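Local coordinates for F21M12.9 protein (Arabidopsis thaliana, PDB 3ADG), which binds double-stranded RNA and assists DICER-LIKE 1 in the accurate processing of primary microRNAs to microRNAs in the nucleus, at residues 39-51 with 61-73. Residues are numbered along the deposited sequence; the frame is centred on the assembly and turned at random.
Sequences TVILDGVRYNSLP and QSAAEVALRELAK
Ser49 and Ala63 bring the two backbones to 3.8 Å between their CA atoms, and the helix segment 61-71 crosses the hairpin, its axis passing 6.9 Å from that of strand 45-48 at 122°. Tyr47 is the main side chain of the contact. With CG anti to its own carbonyl carbon (chi1 -53°), the ring lies along the helix and takes the Ala67 backbone on one face, Ala67 CA standing 3.8 Å from the ring centroid in a CH-pi contact. Glu70 CB approaches Tyr47 CE2 obliquely, and Tyr47 OH reaches Leu71 CD2 at 3.7 Å. With an alanine at this position Ala67 would probably lose the ring that covers it, and Leu71 CD2 the hydroxyl end beside it. Alongside, Val40 CG1 fits between the methyls of Ala63 and Ala67, 3.9 Å from each CB, and Leu42 CD2 meets Leu71 CD1. Just past the strand, Leu50 N donates to Ser62 OG (3.1 Å, 154°), tying the loop to the helix. This is the alpha-beta-beta-beta-alpha fold of the protein's first double-stranded RNA-binding domain: the C-terminal helix packs on the antiparallel sheet, Val40 and Ala64 also touch Tyr23 of strand 22-28, and Leu71 reaches Leu9 and Tyr12 of helix 5-15.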
loop_
_atom_site.group_PDB
_atom_site.type_symbol
_atom_site.label_atom_id
_atom_site.label_comp_id
_atom_site.label_asym_id
_atom_site.label_seq_id
_atom_site.Cartn_x
_atom_site.Cartn_y
_atom_site.Cartn_z
ATOM N N THR A 39 2.290 -2.970 -3.751
ATOM C CA THR A 39 0.940 -3.344 -4.095
ATOM C C THR A 39 0.333 -3.805 -2.802
ATOM O O THR A 39 0.960 -4.601 -2.085
ATOM C CB THR A 39 0.887 -4.497 -5.127
ATOM O OG1 THR A 39 1.568 -4.102 -6.320
ATOM C CG2 THR A 39 -0.594 -4.870 -5.472
ATOM N N VAL A 40 -0.830 -3.249 -2.482
ATOM C CA VAL A 40 -1.653 -3.725 -1.369
ATOM C C VAL A 40 -2.754 -4.602 -1.934
ATOM O O VAL A 40 -3.390 -4.261 -2.960
ATOM C CB VAL A 40 -2.210 -2.589 -0.419
ATOM C CG1 VAL A 40 -3.212 -1.686 -1.121
ATOM C CG2 VAL A 40 -2.839 -3.191 0.875
ATOM N N ILE A 41 -2.983 -5.721 -1.250
ATOM C CA ILE A 41 -4.000 -6.666 -1.637
ATOM C C ILE A 41 -5.058 -6.763 -0.534
ATOM O O ILE A 41 -4.750 -7.105 0.622
ATOM C CB ILE A 41 -3.393 -8.044 -1.975
ATOM C CG1 ILE A 41 -2.298 -7.892 -3.048
ATOM C CG2 ILE A 41 -4.476 -9.005 -2.438
ATOM C CD1 ILE A 41 -0.825 -7.907 -2.503
ATOM N N LEU A 42 -6.292 -6.443 -0.915
ATOM C CA LEU A 42 -7.434 -6.438 0.003
ATOM C C LEU A 42 -8.646 -7.057 -0.679
ATOM O O LEU A 42 -9.013 -6.667 -1.787
ATOM C CB LEU A 42 -7.753 -4.998 0.477
ATOM C CG LEU A 42 -8.985 -4.859 1.394
ATOM C CD1 LEU A 42 -8.777 -5.564 2.756
ATOM C CD2 LEU A 42 -9.398 -3.385 1.525
ATOM N N ASP A 43 -9.267 -8.030 -0.017
ATOM C CA ASP A 43 -10.461 -8.688 -0.572
ATOM C C ASP A 43 -10.220 -9.116 -2.027
ATOM O O ASP A 43 -11.080 -8.900 -2.885
ATOM C CB ASP A 43 -11.673 -7.745 -0.475
ATOM C CG ASP A 43 -13.009 -8.471 -0.657
ATOM O OD1 ASP A 43 -13.082 -9.688 -0.382
ATOM O OD2 ASP A 43 -13.985 -7.805 -1.065
ATOM N N GLY A 44 -9.040 -9.678 -2.299
ATOM C CA GLY A 44 -8.682 -10.139 -3.644
ATOM C C GLY A 44 -8.213 -9.056 -4.615
ATOM O O GLY A 44 -7.629 -9.374 -5.660
ATOM N N VAL A 45 -8.480 -7.790 -4.275
ATOM C CA VAL A 45 -8.247 -6.658 -5.170
ATOM C C VAL A 45 -6.844 -6.075 -4.943
ATOM O O VAL A 45 -6.432 -5.850 -3.797
ATOM C CB VAL A 45 -9.303 -5.526 -4.971
ATOM C CG1 VAL A 45 -9.135 -4.463 -6.083
ATOM C CG2 VAL A 45 -10.751 -6.085 -4.973
ATOM N N ARG A 46 -6.122 -5.833 -6.041
ATOM C CA ARG A 46 -4.745 -5.310 -5.992
ATOM C C ARG A 46 -4.694 -3.814 -6.296
ATOM O O ARG A 46 -5.182 -3.364 -7.321
ATOM C CB ARG A 46 -3.857 -6.047 -6.990
ATOM C CG ARG A 46 -3.772 -7.562 -6.757
ATOM C CD ARG A 46 -2.937 -8.280 -7.842
ATOM N NE ARG A 46 -1.591 -7.708 -8.009
ATOM C CZ ARG A 46 -0.542 -8.077 -7.281
ATOM N NH1 ARG A 46 -0.693 -8.995 -6.318
ATOM N NH2 ARG A 46 0.633 -7.512 -7.494
ATOM N N TYR A 47 -4.058 -3.044 -5.422
ATOM C CA TYR A 47 -3.972 -1.584 -5.642
ATOM C C TYR A 47 -2.523 -1.217 -5.599
ATOM O O TYR A 47 -1.835 -1.604 -4.661
ATOM C CB TYR A 47 -4.698 -0.825 -4.541
ATOM C CG TYR A 47 -6.131 -1.254 -4.292
ATOM C CD1 TYR A 47 -6.424 -2.253 -3.374
ATOM C CD2 TYR A 47 -7.194 -0.647 -4.981
ATOM C CE1 TYR A 47 -7.739 -2.636 -3.140
ATOM C CE2 TYR A 47 -8.516 -1.005 -4.731
ATOM C CZ TYR A 47 -8.774 -2.012 -3.818
ATOM O OH TYR A 47 -10.059 -2.380 -3.556
ATOM N N ASN A 48 -2.072 -0.429 -6.573
ATOM C CA ASN A 48 -0.668 -0.159 -6.714
ATOM C C ASN A 48 -0.301 1.247 -6.255
ATOM O O ASN A 48 -0.990 2.207 -6.562
ATOM C CB ASN A 48 -0.246 -0.403 -8.155
ATOM C CG ASN A 48 -0.235 -1.887 -8.485
ATOM O OD1 ASN A 48 -1.205 -2.443 -9.025
ATOM N ND2 ASN A 48 0.828 -2.542 -8.102
ATOM N N SER A 49 0.767 1.338 -5.478
ATOM C CA SER A 49 1.369 2.641 -5.157
ATOM C C SER A 49 1.976 3.330 -6.382
ATOM O O SER A 49 2.239 2.722 -7.458
ATOM C CB SER A 49 2.482 2.452 -4.123
ATOM O OG SER A 49 3.646 1.937 -4.770
ATOM N N LEU A 50 2.261 4.621 -6.187
ATOM C CA LEU A 50 3.176 5.346 -7.052
ATOM C C LEU A 50 4.585 4.703 -7.036
ATOM O O LEU A 50 4.942 4.023 -6.066
ATOM C CB LEU A 50 3.260 6.797 -6.596
ATOM C CG LEU A 50 2.043 7.659 -6.967
ATOM C CD1 LEU A 50 2.314 9.098 -6.568
ATOM C CD2 LEU A 50 1.690 7.540 -8.457
ATOM N N PRO A 51 5.386 4.908 -8.107
ATOM C CA PRO A 51 6.742 4.344 -8.063
ATOM C C PRO A 51 7.699 5.291 -7.354
ATOM O O PRO A 51 7.347 6.469 -7.027
ATOM C CB PRO A 51 7.126 4.294 -9.557
ATOM C CG PRO A 51 6.492 5.542 -10.115
ATOM C CD PRO A 51 5.141 5.646 -9.364
ATOM N N GLN A 61 2.345 3.067 2.304
ATOM C CA GLN A 61 1.401 4.140 2.573
ATOM C C GLN A 61 0.738 4.635 1.283
ATOM O O GLN A 61 -0.451 4.946 1.283
ATOM C CB GLN A 61 2.049 5.281 3.314
ATOM C CG GLN A 61 2.421 4.901 4.722
ATOM C CD GLN A 61 1.232 4.821 5.691
ATOM O OE1 GLN A 61 0.068 5.114 5.324
ATOM N NE2 GLN A 61 1.530 4.417 6.949
ATOM N N SER A 62 1.514 4.740 0.205
ATOM C CA SER A 62 0.992 5.210 -1.095
ATOM C C SER A 62 -0.048 4.196 -1.659
ATOM O O SER A 62 -1.114 4.603 -2.142
ATOM C CB SER A 62 2.152 5.442 -2.063
ATOM O OG SER A 62 1.689 5.718 -3.396
ATOM N N ALA A 63 0.277 2.909 -1.558
ATOM C CA ALA A 63 -0.622 1.821 -1.981
ATOM C C ALA A 63 -1.948 1.922 -1.190
ATOM O O ALA A 63 -3.035 1.793 -1.795
ATOM C CB ALA A 63 0.030 0.443 -1.755
ATOM N N ALA A 64 -1.844 2.129 0.136
ATOM C CA ALA A 64 -3.033 2.215 1.015
ATOM C C ALA A 64 -3.878 3.429 0.621
ATOM O O ALA A 64 -5.099 3.323 0.524
ATOM C CB ALA A 64 -2.621 2.280 2.483
ATOM N N GLU A 65 -3.215 4.545 0.296
ATOM C CA GLU A 65 -3.916 5.737 -0.157
ATOM C C GLU A 65 -4.740 5.438 -1.421
ATOM O O GLU A 65 -5.916 5.813 -1.520
ATOM C CB GLU A 65 -2.935 6.859 -0.469
ATOM C CG GLU A 65 -3.703 8.106 -1.009
ATOM C CD GLU A 65 -2.821 9.269 -1.384
ATOM O OE1 GLU A 65 -3.394 10.302 -1.801
ATOM O OE2 GLU A 65 -1.598 9.172 -1.206
ATOM N N VAL A 66 -4.094 4.779 -2.383
ATOM C CA VAL A 66 -4.752 4.401 -3.653
ATOM C C VAL A 66 -5.965 3.526 -3.373
ATOM O O VAL A 66 -7.050 3.781 -3.901
ATOM C CB VAL A 66 -3.773 3.702 -4.616
ATOM C CG1 VAL A 66 -4.511 3.092 -5.821
ATOM C CG2 VAL A 66 -2.669 4.740 -5.066
ATOM N N ALA A 67 -5.775 2.513 -2.517
ATOM C CA ALA A 67 -6.867 1.598 -2.106
ATOM C C ALA A 67 -8.067 2.373 -1.538
ATOM O O ALA A 67 -9.213 2.220 -2.016
ATOM C CB ALA A 67 -6.334 0.568 -1.060
ATOM N N LEU A 68 -7.795 3.238 -0.562
ATOM C CA LEU A 68 -8.844 4.022 0.101
ATOM C C LEU A 68 -9.628 4.880 -0.916
ATOM O O LEU A 68 -10.859 4.917 -0.900
ATOM C CB LEU A 68 -8.279 4.864 1.263
ATOM C CG LEU A 68 -7.719 4.153 2.494
ATOM C CD1 LEU A 68 -6.815 5.086 3.322
ATOM C CD2 LEU A 68 -8.887 3.518 3.354
ATOM N N ARG A 69 -8.898 5.563 -1.806
ATOM C CA ARG A 69 -9.530 6.410 -2.816
ATOM C C ARG A 69 -10.478 5.585 -3.715
ATOM O O ARG A 69 -11.591 6.019 -3.997
ATOM C CB ARG A 69 -8.476 7.093 -3.681
ATOM C CG ARG A 69 -7.768 8.229 -2.944
ATOM C CD ARG A 69 -6.801 8.972 -3.859
ATOM N NE ARG A 69 -6.070 10.007 -3.130
ATOM C CZ ARG A 69 -6.535 11.220 -2.844
ATOM N NH1 ARG A 69 -7.759 11.601 -3.212
ATOM N NH2 ARG A 69 -5.769 12.055 -2.176
ATOM N N GLU A 70 -10.030 4.396 -4.108
ATOM C CA GLU A 70 -10.789 3.573 -5.033
ATOM C C GLU A 70 -12.009 2.977 -4.311
ATOM O O GLU A 70 -13.102 2.979 -4.850
ATOM C CB GLU A 70 -9.895 2.496 -5.627
ATOM C CG GLU A 70 -10.506 1.732 -6.810
ATOM C CD GLU A 70 -10.864 2.633 -8.007
ATOM O OE1 GLU A 70 -10.130 3.600 -8.293
ATOM O OE2 GLU A 70 -11.892 2.356 -8.668
ATOM N N LEU A 71 -11.825 2.528 -3.070
ATOM C CA LEU A 71 -12.942 1.972 -2.298
ATOM C C LEU A 71 -14.104 2.983 -2.130
ATOM O O LEU A 71 -15.266 2.579 -1.963
ATOM C CB LEU A 71 -12.447 1.442 -0.950
ATOM C CG LEU A 71 -11.596 0.163 -0.993
ATOM C CD1 LEU A 71 -10.706 0.038 0.275
ATOM C CD2 LEU A 71 -12.518 -1.079 -1.155
ATOM N N ALA A 72 -13.792 4.290 -2.198
ATOM C CA ALA A 72 -14.814 5.354 -2.045
ATOM C C ALA A 72 -15.645 5.683 -3.312
ATOM O O ALA A 72 -16.708 6.303 -3.219
ATOM C CB ALA A 72 -14.162 6.631 -1.484
ATOM N N LYS A 73 -15.167 5.274 -4.488
ATOM C CA LYS A 73 -15.756 5.687 -5.766
ATOM C C LYS A 73 -17.114 4.990 -6.054
ATOM O O LYS A 73 -17.923 5.474 -6.836
ATOM C CB LYS A 73 -14.772 5.399 -6.890
ATOM C CG LYS A 73 -13.555 6.312 -6.934
ATOM C CD LYS A 73 -12.598 5.798 -7.991
ATOM C CE LYS A 73 -11.492 6.802 -8.276
ATOM N NZ LYS A 73 -10.540 6.222 -9.262
ATOM O OXT LYS A 73 -17.444 3.925 -5.507
#